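Local coordinates for protein putative aminomethyltransferase (Leptospirillum rubarum, PDB 3TTG) that is a putative aminomethyltransferase, related to the T-protein of the glycine cleavage system, that probably binds folate, at residues A[39-44]-A[137-142]; A[26-31]-A[218-223]; A[169-174]-A[188-193]; A[144-149]-A[184-189]; A[46-51]-A[102-107]. All blocks are in the same frame, centred on the assembly; numbering follows the deposited sequence.

All five contacts lie in the folate-binding domain. Contacts 1, 3 and 4 share one mixed sheet. In it strand 135-141 runs between strands 37-39 and 187-193, and strand 170-173 follows 187-193. Contacts 3 and 4 share Ala188 and Asp189, with centres about 11 Å apart. Contact 4 sets helix 145-152 against the sheet. Contact 5 belongs to a second, antiparallel sheet, and its Phe103 meets Phe191 of contact 3. Contact 2 joins the two helices 29-34 and 218-227. It lies about 13 Å from contact 1, centre to centre, and touches it through Tyr221. Along the chain contact 2 spans the other four, so it joins residues 26-31 to residues 218-223.

Contact 1: A[39-44]-A[137-142]; sequences FYPSVS and EIRLVG
Pro41 lies over one face of the Arg139 guanidinium group, offset toward its rim. The two side chains cross obliquely, and Pro41 CG comes 4.0 Å from Arg139 NH2. At an edge of the same guanidinium stands the Glu137 carboxylate. Arg139 grips it side-on in a salt bridge: NE reaches Glu137 OE2 at 2.8 Å and NH2 reaches Glu137 OE1 at 3.0 Å. Both nitrogens meet the carboxylate from above its plane. Two bonds to two oxygens fix the rotation of the guanidinium under the proline. Glu137 has CG anti to its own N (chi1 -166°) and then runs straight out. This course takes OE1 past Ser44 CB to a further bond from Arg45 N. Arg139 NH1 lies near the plane of the Phe39 ring, at its edge, and bonds to Tyr221 OH. The Tyr221 ring also stacks with Phe39.

Tyr40 and Ile138 lie side by side and point the same way. Tyr40 CE1 touches Ile138 CG1 at 3.5 Å. Ile138 CG2 sits over the ring in a CH-pi contact, 4.1 Å from the Tyr40 centroid and 28° off the normal. Helix 197-211 packs on this pair.

Phe39 and Arg139 form an antiparallel hydrogen-bonded pair, each N bonded to the other's O. Farther on the chains part. There a water donates to Pro41 O at 2.8 Å and to Glu137 O at 2.7 Å. This is the end of an antiparallel ladder, where strand 37-39 leaves the mixed sheet of the folate-binding domain, a water bridges the parted backbones, and the arginine-carboxylate pair packs under Pro41.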
# COMPACT_ATOMS: atom_id res chain seq x y z
N PHE A 39 7.95 -4.96 -11.81
CA PHE A 39 6.58 -5.40 -11.99
C PHE A 39 5.80 -4.44 -12.87
O PHE A 39 5.81 -3.23 -12.61
CB PHE A 39 5.89 -5.54 -10.62
CG PHE A 39 4.44 -5.95 -10.71
CD1 PHE A 39 4.08 -7.19 -11.23
CD2 PHE A 39 3.43 -5.12 -10.25
CE1 PHE A 39 2.75 -7.58 -11.30
CE2 PHE A 39 2.09 -5.51 -10.31
CZ PHE A 39 1.76 -6.72 -10.86
N TYR A 40 5.03 -4.98 -13.84
CA TYR A 40 4.18 -4.18 -14.72
C TYR A 40 2.72 -4.43 -14.37
O TYR A 40 2.16 -5.42 -14.78
CB TYR A 40 4.44 -4.51 -16.18
CG TYR A 40 5.81 -4.10 -16.64
CD1 TYR A 40 6.04 -2.85 -17.20
CD2 TYR A 40 6.89 -4.97 -16.55
CE1 TYR A 40 7.30 -2.49 -17.67
CE2 TYR A 40 8.15 -4.62 -17.01
CZ TYR A 40 8.36 -3.37 -17.55
OH TYR A 40 9.62 -3.01 -17.94
N PRO A 41 2.09 -3.59 -13.55
CA PRO A 41 0.68 -3.88 -13.18
C PRO A 41 -0.27 -3.84 -14.36
O PRO A 41 -0.09 -3.02 -15.27
CB PRO A 41 0.34 -2.76 -12.17
CG PRO A 41 1.30 -1.74 -12.40
CD PRO A 41 2.55 -2.32 -12.94
N SER A 42 -1.24 -4.74 -14.35
CA SER A 42 -2.27 -4.85 -15.37
C SER A 42 -3.19 -3.63 -15.28
O SER A 42 -3.65 -3.10 -16.30
CB SER A 42 -3.06 -6.15 -15.17
OG SER A 42 -4.12 -6.21 -16.10
N VAL A 43 -3.41 -3.16 -14.06
CA VAL A 43 -4.20 -1.96 -13.83
C VAL A 43 -3.36 -1.08 -12.90
O VAL A 43 -3.08 -1.46 -11.77
CB VAL A 43 -5.60 -2.28 -13.23
CG1 VAL A 43 -6.41 -0.99 -13.06
CG2 VAL A 43 -6.38 -3.28 -14.15
N SER A 44 -2.95 0.06 -13.37
CA SER A 44 -2.17 0.96 -12.53
C SER A 44 -3.04 1.74 -11.55
O SER A 44 -4.26 1.81 -11.71
CB SER A 44 -1.48 1.98 -13.42
OG SER A 44 -2.48 2.74 -14.06
N GLU A 137 2.17 2.50 -15.66
CA GLU A 137 2.89 2.33 -14.40
C GLU A 137 3.89 1.14 -14.48
O GLU A 137 3.61 0.10 -15.09
CB GLU A 137 1.92 2.16 -13.23
CG GLU A 137 2.58 2.31 -11.87
CD GLU A 137 1.69 2.17 -10.64
OE1 GLU A 137 0.48 1.89 -10.79
OE2 GLU A 137 2.24 2.21 -9.51
N ILE A 138 5.10 1.36 -14.00
CA ILE A 138 6.13 0.31 -13.85
C ILE A 138 6.53 0.39 -12.43
O ILE A 138 6.85 1.50 -11.97
CB ILE A 138 7.36 0.46 -14.78
CG1 ILE A 138 6.99 0.69 -16.24
CG2 ILE A 138 8.33 -0.71 -14.59
CD1 ILE A 138 8.19 0.99 -17.20
N ARG A 139 6.60 -0.73 -11.73
CA ARG A 139 7.01 -0.71 -10.32
C ARG A 139 8.33 -1.39 -10.10
O ARG A 139 8.63 -2.45 -10.68
CB ARG A 139 5.98 -1.38 -9.45
CG ARG A 139 4.70 -0.63 -9.49
CD ARG A 139 3.71 -1.13 -8.51
NE ARG A 139 2.41 -0.51 -8.78
CZ ARG A 139 1.22 -1.05 -8.49
NH1 ARG A 139 1.14 -2.18 -7.83
NH2 ARG A 139 0.09 -0.44 -8.87
N LEU A 140 9.11 -0.79 -9.15
CA LEU A 140 10.40 -1.31 -8.74
C LEU A 140 10.35 -1.61 -7.26
O LEU A 140 9.79 -0.80 -6.53
CB LEU A 140 11.52 -0.30 -9.02
CG LEU A 140 11.94 -0.08 -10.48
CD1 LEU A 140 12.89 1.14 -10.55
CD2 LEU A 140 12.58 -1.30 -11.06
N VAL A 141 10.92 -2.75 -6.81
CA VAL A 141 11.02 -3.06 -5.39
C VAL A 141 12.42 -3.56 -5.06
O VAL A 141 13.04 -4.18 -5.91
CB VAL A 141 9.96 -4.07 -4.89
CG1 VAL A 141 8.53 -3.55 -5.09
CG2 VAL A 141 10.12 -5.43 -5.56
N GLY A 142 12.87 -3.36 -3.82
CA GLY A 142 14.13 -3.93 -3.37
C GLY A 142 15.29 -2.99 -3.21
O GLY A 142 15.21 -1.83 -3.62
O HOH W 1 1.94 -1.55 -16.42

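Contact 2: A[26-31]-A[218-223]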
# COMPACT_ATOMS: atom_id res chain seq x y z
N VAL A 26 6.95 -18.97 -6.15
CA VAL A 26 7.36 -17.62 -5.66
C VAL A 26 8.81 -17.58 -5.21
O VAL A 26 9.20 -16.63 -4.51
CB VAL A 26 6.44 -17.18 -4.52
CG1 VAL A 26 5.03 -16.98 -5.05
CG2 VAL A 26 6.45 -18.19 -3.37
N SER A 27 9.62 -18.59 -5.61
CA SER A 27 11.03 -18.63 -5.24
C SER A 27 11.82 -17.39 -5.73
O SER A 27 12.84 -17.05 -5.14
CB SER A 27 11.71 -19.90 -5.79
OG SER A 27 11.87 -19.79 -7.19
N ASP A 28 11.38 -16.76 -6.82
CA ASP A 28 12.09 -15.59 -7.35
C ASP A 28 11.86 -14.30 -6.52
O ASP A 28 12.52 -13.31 -6.82
CB ASP A 28 11.77 -15.34 -8.83
CG ASP A 28 10.32 -15.13 -9.14
OD1 ASP A 28 9.49 -15.32 -8.21
OD2 ASP A 28 9.98 -15.01 -10.33
N THR A 29 11.04 -14.30 -5.42
CA THR A 29 11.01 -13.08 -4.57
C THR A 29 12.38 -12.93 -3.91
O THR A 29 12.82 -11.81 -3.63
CB THR A 29 9.91 -13.11 -3.54
OG1 THR A 29 10.19 -14.07 -2.53
CG2 THR A 29 8.52 -13.28 -4.17
N ARG A 30 13.12 -14.05 -3.74
CA ARG A 30 14.47 -14.03 -3.13
C ARG A 30 15.39 -13.03 -3.85
O ARG A 30 16.10 -12.27 -3.20
CB ARG A 30 15.10 -15.43 -3.20
CG ARG A 30 14.41 -16.45 -2.31
CD ARG A 30 15.01 -17.83 -2.57
NE ARG A 30 14.33 -18.94 -1.88
CZ ARG A 30 14.54 -19.30 -0.60
NH1 ARG A 30 15.34 -18.59 0.18
NH2 ARG A 30 13.92 -20.36 -0.10
N ILE A 31 15.30 -12.99 -5.19
CA ILE A 31 16.12 -12.07 -5.99
C ILE A 31 15.64 -10.65 -5.74
O ILE A 31 16.45 -9.73 -5.62
CB ILE A 31 16.06 -12.46 -7.49
CG1 ILE A 31 16.59 -13.90 -7.72
CG2 ILE A 31 16.82 -11.45 -8.37
CD1 ILE A 31 16.14 -14.47 -9.14
N GLU A 218 2.43 -11.26 -11.38
CA GLU A 218 1.48 -10.81 -10.35
C GLU A 218 1.58 -11.63 -9.06
O GLU A 218 1.64 -11.02 -7.99
CB GLU A 218 0.03 -10.82 -10.91
CG GLU A 218 -1.04 -10.51 -9.87
CD GLU A 218 -2.45 -10.36 -10.44
OE1 GLU A 218 -2.69 -10.83 -11.58
OE2 GLU A 218 -3.32 -9.79 -9.73
N SER A 219 1.65 -12.98 -9.12
CA SER A 219 1.72 -13.82 -7.90
C SER A 219 3.03 -13.60 -7.11
O SER A 219 2.99 -13.60 -5.87
CB SER A 219 1.52 -15.31 -8.22
OG SER A 219 2.64 -15.95 -8.80
N SER A 220 4.16 -13.43 -7.79
CA SER A 220 5.44 -13.18 -7.10
C SER A 220 5.49 -11.75 -6.55
O SER A 220 6.01 -11.53 -5.47
CB SER A 220 6.63 -13.45 -8.01
OG SER A 220 6.73 -14.84 -8.27
N TYR A 221 4.98 -10.77 -7.30
CA TYR A 221 4.87 -9.39 -6.80
C TYR A 221 4.02 -9.35 -5.47
O TYR A 221 4.47 -8.83 -4.45
CB TYR A 221 4.26 -8.49 -7.87
CG TYR A 221 4.02 -7.07 -7.36
CD1 TYR A 221 5.09 -6.23 -7.03
CD2 TYR A 221 2.73 -6.61 -7.12
CE1 TYR A 221 4.87 -4.94 -6.54
CE2 TYR A 221 2.50 -5.32 -6.65
CZ TYR A 221 3.57 -4.49 -6.36
OH TYR A 221 3.30 -3.22 -5.96
N LEU A 222 2.86 -9.99 -5.47
CA LEU A 222 2.01 -10.08 -4.28
C LEU A 222 2.69 -10.85 -3.13
O LEU A 222 2.53 -10.45 -1.98
CB LEU A 222 0.63 -10.70 -4.59
CG LEU A 222 -0.53 -9.76 -4.54
CD1 LEU A 222 -0.79 -9.28 -3.06
CD2 LEU A 222 -0.30 -8.50 -5.43
N ALA A 223 3.42 -11.97 -3.42
CA ALA A 223 4.17 -12.71 -2.42
C ALA A 223 5.21 -11.79 -1.78
O ALA A 223 5.33 -11.74 -0.54
CB ALA A 223 4.81 -13.93 -3.05
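Ser220 OG donates a hydrogen bond to Asp28 OD1 at 2.8 Å. Asp28 OD1 receives it on its syn lone pair, on the side of the other carboxylate oxygen. It is the one hydrogen bond between segments 26-31 and 218-223. Beside it the contact is apolar. Val26 CG1 touches Ala223 CB at 3.7 Å and passes 4.0 Å from Ser219 O. Thr29 CG2 leans on the backbone of the helix, 3.3 Å from Ser220 O, and also meets Ala223 CB at 3.9 Å. Ser220 and Ala223, three residues apart, thus present one side of helix 218-227 to the opposing segment.

Torsions place the polar pair. Asp28 holds CG between its own N and carbonyl carbon (chi1 58°), which brings OD1 across to the serine. In Ser220, OG stands anti to the carbonyl carbon (chi1 -69°). The threonine methyl faces the helix, while Thr29 OG1 bonds to Glu227 OE1, further along helix 218-227.

Behind this first shell stand two backbone features. A type I turn runs from Val26 to Thr29, with Thr29 N bonded to Val26 O at 3.1 Å, and it sets Val26, Asp28 and Thr29 against the helix. On the other segment, Asp217 OD1 accepts from Ser220 N and from Ser219 OG, just before the helix begins.

Asp28 also touches Val214 of strand 214-215, and Arg30 forms a salt bridge with Asp317. Strand 306-316 reaches both segments: its Ser315 meets Val26, and its Arg312 meets Leu222 of helix 218-227.

Contact 3: A[169-174]-A[188-193]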
# COMPACT_ATOMS: atom_id res chain seq x y z
N GLY A 169 6.03 12.60 -17.14
CA GLY A 169 5.86 11.45 -16.25
C GLY A 169 6.42 11.71 -14.86
O GLY A 169 6.94 12.79 -14.58
N TYR A 170 6.24 10.76 -13.98
CA TYR A 170 6.53 10.99 -12.56
C TYR A 170 7.14 9.79 -11.89
O TYR A 170 6.87 8.65 -12.27
CB TYR A 170 5.21 11.34 -11.79
CG TYR A 170 4.44 12.51 -12.34
CD1 TYR A 170 4.71 13.81 -11.91
CD2 TYR A 170 3.53 12.35 -13.37
CE1 TYR A 170 4.05 14.91 -12.46
CE2 TYR A 170 2.88 13.45 -13.94
CZ TYR A 170 3.16 14.73 -13.50
OH TYR A 170 2.55 15.83 -14.05
N VAL A 171 7.86 10.03 -10.80
CA VAL A 171 8.35 8.93 -9.99
C VAL A 171 7.92 9.17 -8.57
O VAL A 171 8.16 10.24 -8.01
CB VAL A 171 9.88 8.70 -10.06
CG1 VAL A 171 10.27 7.43 -9.29
CG2 VAL A 171 10.34 8.58 -11.49
N LEU A 172 7.33 8.15 -7.97
CA LEU A 172 6.95 8.10 -6.57
C LEU A 172 7.92 7.16 -5.87
O LEU A 172 7.93 5.95 -6.22
CB LEU A 172 5.53 7.56 -6.36
CG LEU A 172 4.30 8.40 -6.80
CD1 LEU A 172 4.37 8.79 -8.27
CD2 LEU A 172 3.02 7.61 -6.57
N ILE A 173 8.64 7.64 -4.86
CA ILE A 173 9.45 6.75 -4.03
C ILE A 173 8.75 6.73 -2.71
O ILE A 173 8.65 7.76 -2.06
CB ILE A 173 10.93 7.09 -3.88
CG1 ILE A 173 11.63 7.40 -5.20
CG2 ILE A 173 11.64 5.96 -3.13
CD1 ILE A 173 11.62 6.41 -6.16
N HIS A 174 8.24 5.58 -2.33
CA HIS A 174 7.49 5.48 -1.09
C HIS A 174 8.37 5.77 0.13
O HIS A 174 9.58 5.50 0.13
CB HIS A 174 6.91 4.05 -0.90
CG HIS A 174 5.87 3.59 -1.87
ND1 HIS A 174 5.00 2.57 -1.55
CD2 HIS A 174 5.64 3.96 -3.16
CE1 HIS A 174 4.29 2.34 -2.65
NE2 HIS A 174 4.63 3.16 -3.63
N ALA A 188 9.44 1.94 -5.63
CA ALA A 188 9.27 3.07 -6.51
C ALA A 188 8.24 2.76 -7.59
O ALA A 188 8.21 1.65 -8.13
CB ALA A 188 10.58 3.44 -7.16
N ASP A 189 7.37 3.74 -7.86
CA ASP A 189 6.36 3.65 -8.90
C ASP A 189 6.65 4.67 -9.97
O ASP A 189 6.63 5.88 -9.71
CB ASP A 189 4.98 3.86 -8.37
CG ASP A 189 4.65 2.99 -7.17
OD1 ASP A 189 5.10 1.81 -7.12
OD2 ASP A 189 4.01 3.51 -6.25
N LEU A 190 6.84 4.20 -11.16
CA LEU A 190 7.17 5.05 -12.28
C LEU A 190 5.94 5.20 -13.17
O LEU A 190 5.45 4.20 -13.65
CB LEU A 190 8.31 4.43 -13.10
CG LEU A 190 9.70 4.33 -12.52
CD1 LEU A 190 9.75 3.46 -11.27
CD2 LEU A 190 10.67 3.71 -13.53
N PHE A 191 5.47 6.43 -13.41
CA PHE A 191 4.35 6.71 -14.33
C PHE A 191 4.93 7.30 -15.57
O PHE A 191 5.33 8.47 -15.57
CB PHE A 191 3.36 7.65 -13.65
CG PHE A 191 2.61 6.93 -12.56
CD1 PHE A 191 1.36 6.38 -12.80
CD2 PHE A 191 3.12 6.86 -11.29
CE1 PHE A 191 0.66 5.73 -11.78
CE2 PHE A 191 2.45 6.15 -10.29
CZ PHE A 191 1.20 5.64 -10.54
N ILE A 192 5.09 6.45 -16.61
CA ILE A 192 5.80 6.77 -17.84
C ILE A 192 4.83 7.21 -18.93
O ILE A 192 3.85 6.50 -19.15
CB ILE A 192 6.58 5.49 -18.27
CG1 ILE A 192 7.53 5.03 -17.11
CG2 ILE A 192 7.37 5.75 -19.56
CD1 ILE A 192 8.60 6.12 -16.64
N PRO A 193 5.09 8.33 -19.65
CA PRO A 193 4.19 8.71 -20.73
C PRO A 193 4.02 7.57 -21.73
O PRO A 193 4.99 6.89 -22.08
CB PRO A 193 4.93 9.89 -21.38
CG PRO A 193 5.68 10.50 -20.26
CD PRO A 193 6.21 9.29 -19.54
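Leu172 and Phe191 fit together on one face of this strand pair. Both leucine methyls come obliquely to the CD2-CE2 side of the phenyl ring, from the same side of its plane: CD1 lies 3.8 Å from Phe191 CD2, and CD2 lies 4.0 Å from Phe191 CE2. Tyr170 O comes near the ring plane at the edge. Phe103 of another sheet meets the same ring.

On the other face Ile173 fills the shallow hollow above Ala188. Its chi2 of -59° bends CD1 over the alanine, to 3.3 Å from Ala188 CB, which is tighter than usual carbon contact. Val171 and Leu190 touch more loosely beside them.

At one end Gly169 has no side chain, and its CA settles 3.1 Å from Phe191 O. The Pro193 ring fits in beside it, with CG 3.8 Å from Gly169 N. At the other end His174 NE2 donates to Asp189 OD2 at 2.7 Å. The oxygen lies in the imidazole plane, but the donor meets it on the syn side, 32° out of the carboxylate plane. The two planes stand 77° apart. Trp92 meets the histidine ring.

Four backbone bonds hold the strands, two in the pair Tyr170-Phe191 and two in Leu172-Asp189. Helix 145-152 covers the face of Ile173, Ala188 and Leu190. These are two neighbouring antiparallel strands of the mixed sheet, consecutive in the chain, with a buried His-carboxylate bond at the end where their 13-residue connection leaves.

Contact 4: A[144-149]-A[184-189]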
# COMPACT_ATOMS: atom_id res chain seq x y z
N GLU A 144 18.19 -2.37 -4.52
CA GLU A 144 18.86 -1.70 -5.63
C GLU A 144 17.91 -0.81 -6.45
O GLU A 144 18.31 -0.34 -7.51
CB GLU A 144 19.54 -2.76 -6.53
CG GLU A 144 20.68 -3.47 -5.81
CD GLU A 144 21.34 -4.60 -6.57
OE1 GLU A 144 21.12 -4.72 -7.80
OE2 GLU A 144 22.08 -5.39 -5.93
N THR A 145 16.68 -0.54 -5.98
CA THR A 145 15.73 0.30 -6.68
C THR A 145 16.31 1.65 -7.08
O THR A 145 16.08 2.08 -8.20
CB THR A 145 14.47 0.54 -5.78
OG1 THR A 145 13.80 -0.70 -5.70
CG2 THR A 145 13.51 1.62 -6.33
N ILE A 146 17.01 2.35 -6.15
CA ILE A 146 17.54 3.68 -6.50
C ILE A 146 18.58 3.57 -7.64
O ILE A 146 18.59 4.42 -8.52
CB ILE A 146 18.15 4.45 -5.30
CG1 ILE A 146 17.18 4.57 -4.11
CG2 ILE A 146 18.68 5.83 -5.74
CD1 ILE A 146 15.91 5.19 -4.41
N SER A 147 19.44 2.53 -7.62
CA SER A 147 20.47 2.35 -8.67
C SER A 147 19.82 2.17 -10.04
O SER A 147 20.34 2.65 -11.03
CB SER A 147 21.40 1.17 -8.36
OG SER A 147 20.89 -0.08 -8.80
N VAL A 148 18.66 1.50 -10.09
CA VAL A 148 17.95 1.30 -11.36
C VAL A 148 17.42 2.65 -11.83
O VAL A 148 17.52 2.96 -13.00
CB VAL A 148 16.79 0.26 -11.23
CG1 VAL A 148 16.00 0.15 -12.53
CG2 VAL A 148 17.30 -1.11 -10.77
N LEU A 149 16.87 3.48 -10.90
CA LEU A 149 16.35 4.80 -11.29
C LEU A 149 17.50 5.71 -11.79
O LEU A 149 17.37 6.34 -12.84
CB LEU A 149 15.64 5.47 -10.10
CG LEU A 149 14.38 4.76 -9.66
CD1 LEU A 149 13.90 5.32 -8.38
CD2 LEU A 149 13.34 4.78 -10.74
N VAL A 184 9.86 -1.49 5.34
CA VAL A 184 9.44 -2.45 4.33
C VAL A 184 10.33 -2.36 3.05
O VAL A 184 9.96 -2.86 1.99
CB VAL A 184 7.95 -2.32 4.00
CG1 VAL A 184 7.09 -2.54 5.26
CG2 VAL A 184 7.62 -0.99 3.32
N GLY A 185 11.44 -1.68 3.15
CA GLY A 185 12.36 -1.57 2.03
C GLY A 185 11.92 -0.59 0.97
O GLY A 185 10.87 0.05 1.09
N LEU A 186 12.73 -0.47 -0.09
CA LEU A 186 12.44 0.47 -1.15
C LEU A 186 11.32 0.02 -2.10
O LEU A 186 11.26 -1.15 -2.52
CB LEU A 186 13.71 0.77 -1.97
CG LEU A 186 14.73 1.60 -1.23
CD1 LEU A 186 16.13 1.36 -1.81
CD2 LEU A 186 14.35 3.08 -1.24
N GLN A 187 10.50 0.98 -2.47
CA GLN A 187 9.41 0.82 -3.49
C GLN A 187 9.30 2.06 -4.32
O GLN A 187 9.19 3.14 -3.76
CB GLN A 187 8.06 0.56 -2.88
CG GLN A 187 7.95 -0.67 -2.04
CD GLN A 187 6.59 -0.75 -1.40
OE1 GLN A 187 6.37 -0.24 -0.28
NE2 GLN A 187 5.67 -1.40 -2.08
N ALA A 188 9.44 1.94 -5.63
CA ALA A 188 9.27 3.07 -6.51
C ALA A 188 8.24 2.76 -7.59
O ALA A 188 8.21 1.65 -8.13
CB ALA A 188 10.58 3.44 -7.16
N ASP A 189 7.37 3.74 -7.86
CA ASP A 189 6.36 3.65 -8.90
C ASP A 189 6.65 4.67 -9.97
O ASP A 189 6.63 5.88 -9.71
CB ASP A 189 4.98 3.86 -8.37
CG ASP A 189 4.65 2.99 -7.17
OD1 ASP A 189 5.10 1.81 -7.12
OD2 ASP A 189 4.01 3.51 -6.25
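Thr145 and Leu186 bring the two backbones nearest, with CA atoms 6.4 Å apart. Residues 145-149 are the first turn of a helix, and Glu144 stands at its N-cap position. Glu144 O accepts from Val148 N at 3.2 Å. Opposite, residues 184-186 are a loop that turns at Gly185, where phi is positive, and strand 187-193 follows. No hydrogen bond joins the two segments, so the contact is made by side chains alone.

Thr145 faces the strand. CG2 lies anti to the backbone N (chi1 -69° for OG1) and reaches Ala188 CB at 3.5 Å. OG1 lies on the N side and bonds to Gly142 O. Thr145 CB also packs 3.9 Å from Leu186 CB. The Leu186 end reaches along the helix to Ile146, and the two side chains meet at about a right angle. Leu186 CD1 is 4.1 Å from Ile146 CG1, and Leu186 CD2 is 4.1 Å from Ile146 CD1. One turn after Thr145, Leu149 CD1 approaches Ala188 CB to 4.0 Å. The single methyl of Ala188 thus points into the notch between Thr145 and Leu149.

Leu140 and Ile173 on the neighbouring strands, and Leu190 farther along the same strand, extend this apolar layer under the helix. Gly142 bonds through its backbone to Leu186. This is alpha/beta layer packing: helix 145-152, reached from strand 135-141 by a short turn, lies on one face of the mixed sheet.

Contact 5: A[46-51]-A[102-107]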
# COMPACT_ATOMS: atom_id res chain seq x y z
N PRO A 46 -4.74 5.07 -10.71
CA PRO A 46 -5.09 6.29 -11.48
C PRO A 46 -4.22 7.49 -11.11
O PRO A 46 -3.61 7.52 -10.04
CB PRO A 46 -6.57 6.58 -11.07
CG PRO A 46 -7.05 5.30 -10.46
CD PRO A 46 -5.84 4.66 -9.81
N SER A 47 -4.13 8.45 -12.01
CA SER A 47 -3.35 9.70 -11.91
C SER A 47 -4.29 10.84 -11.88
O SER A 47 -4.74 11.27 -12.94
CB SER A 47 -2.43 9.83 -13.14
OG SER A 47 -1.31 9.00 -12.99
N ILE A 48 -4.65 11.33 -10.69
CA ILE A 48 -5.66 12.38 -10.55
C ILE A 48 -5.03 13.66 -10.16
O ILE A 48 -4.29 13.71 -9.17
CB ILE A 48 -6.72 11.99 -9.50
CG1 ILE A 48 -7.32 10.60 -9.73
CG2 ILE A 48 -7.82 13.06 -9.40
CD1 ILE A 48 -8.00 10.41 -11.17
N PHE A 49 -5.31 14.73 -10.88
CA PHE A 49 -4.71 16.03 -10.53
C PHE A 49 -5.76 17.00 -10.05
O PHE A 49 -6.90 17.00 -10.54
CB PHE A 49 -3.94 16.60 -11.72
CG PHE A 49 -2.68 15.78 -11.97
CD1 PHE A 49 -1.48 16.12 -11.37
CD2 PHE A 49 -2.76 14.55 -12.60
CE1 PHE A 49 -0.34 15.34 -11.57
CE2 PHE A 49 -1.61 13.76 -12.79
CZ PHE A 49 -0.42 14.15 -12.25
N VAL A 50 -5.38 17.82 -9.06
CA VAL A 50 -6.25 18.84 -8.51
C VAL A 50 -5.55 20.21 -8.64
O VAL A 50 -4.45 20.42 -8.11
CB VAL A 50 -6.69 18.57 -7.07
CG1 VAL A 50 -7.75 19.60 -6.63
CG2 VAL A 50 -7.23 17.15 -6.94
N GLU A 51 -6.22 21.13 -9.30
CA GLU A 51 -5.71 22.48 -9.49
C GLU A 51 -6.70 23.49 -9.01
O GLU A 51 -7.85 23.14 -8.69
CB GLU A 51 -5.41 22.67 -10.98
CG GLU A 51 -6.61 22.89 -11.86
CD GLU A 51 -6.30 22.93 -13.36
OE1 GLU A 51 -7.00 23.67 -14.08
OE2 GLU A 51 -5.35 22.22 -13.80
N LEU A 102 -2.72 12.99 -7.02
CA LEU A 102 -3.27 11.97 -6.16
C LEU A 102 -3.29 10.70 -6.91
O LEU A 102 -3.80 10.64 -8.05
CB LEU A 102 -4.72 12.32 -5.67
CG LEU A 102 -4.89 13.62 -4.93
CD1 LEU A 102 -6.37 13.97 -4.74
CD2 LEU A 102 -4.17 13.58 -3.58
N PHE A 103 -2.83 9.66 -6.25
CA PHE A 103 -2.80 8.29 -6.84
C PHE A 103 -3.61 7.35 -5.95
O PHE A 103 -3.07 6.73 -5.02
CB PHE A 103 -1.39 7.80 -7.04
CG PHE A 103 -0.60 8.77 -7.89
CD1 PHE A 103 -0.42 8.54 -9.24
CD2 PHE A 103 0.05 9.85 -7.32
CE1 PHE A 103 0.28 9.44 -10.03
CE2 PHE A 103 0.82 10.72 -8.09
CZ PHE A 103 0.87 10.55 -9.46
N PRO A 104 -4.93 7.27 -6.21
CA PRO A 104 -5.79 6.35 -5.45
C PRO A 104 -5.60 4.89 -5.90
O PRO A 104 -4.74 4.63 -6.73
CB PRO A 104 -7.18 6.87 -5.76
CG PRO A 104 -7.06 7.25 -7.19
CD PRO A 104 -5.72 7.94 -7.26
N PRO A 105 -6.29 3.93 -5.29
CA PRO A 105 -6.05 2.53 -5.65
C PRO A 105 -6.45 2.18 -7.07
O PRO A 105 -7.41 2.73 -7.61
CB PRO A 105 -6.94 1.75 -4.66
CG PRO A 105 -7.21 2.71 -3.52
CD PRO A 105 -7.25 4.04 -4.15
N ALA A 106 -5.79 1.16 -7.64
CA ALA A 106 -6.17 0.63 -8.95
C ALA A 106 -7.65 0.32 -9.02
O ALA A 106 -8.21 -0.20 -8.07
CB ALA A 106 -5.34 -0.67 -9.24
N GLY A 107 -8.28 0.67 -10.12
CA GLY A 107 -9.68 0.38 -10.34
C GLY A 107 -10.67 1.34 -9.68
O GLY A 107 -11.85 1.11 -9.80
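The Phe103 ring meets two polar atoms of the facing segment obliquely. Ser47 OG lies 3.4 Å from Phe103 CE1, and Pro46 O approaches CD1. Ser47 OG turns back beside its own N (chi1 -78°), which brings it near the ring. The setting is an antiparallel beta ladder, strands 48-51 and 99-103, inside a five-stranded antiparallel sheet.

Two puckered proline rings pack beside it. Pro46 and Pro104 meet at a slant, with Pro46 CG 3.8 Å from Pro104 CG. Pro46 CD points at two carbonyl oxygens and lies 3.3 Å from both Pro104 O and Pro105 O. Ile48 comes at about a right angle to Pro104, and its CG1 touches Pro104 CD at 4.0 Å. Further along, Val50 CG2 meets Leu102 CD1.

Ile48 and Leu102 form the hydrogen-bonded pair of the ladder. Ile48 N reaches Leu102 O at 2.9 Å, and Leu102 N reaches Ile48 O at 2.8 Å. After this pair Pro104 and Pro105, which have no N-H to give, carry segment 102-107 out of the sheet. Helix 109-118 packs on Pro46, Ile48, Leu102 and Pro104, and helix 55-60 reaches Val50 and Leu102. Next to the ladder pair, Pro46 O is buried and has no hydrogen-bond partner in the model. It meets instead the CA-H of Phe103, with Phe103 CA 3.4 Å from Pro46 O and an angle of 154° at the hydrogen.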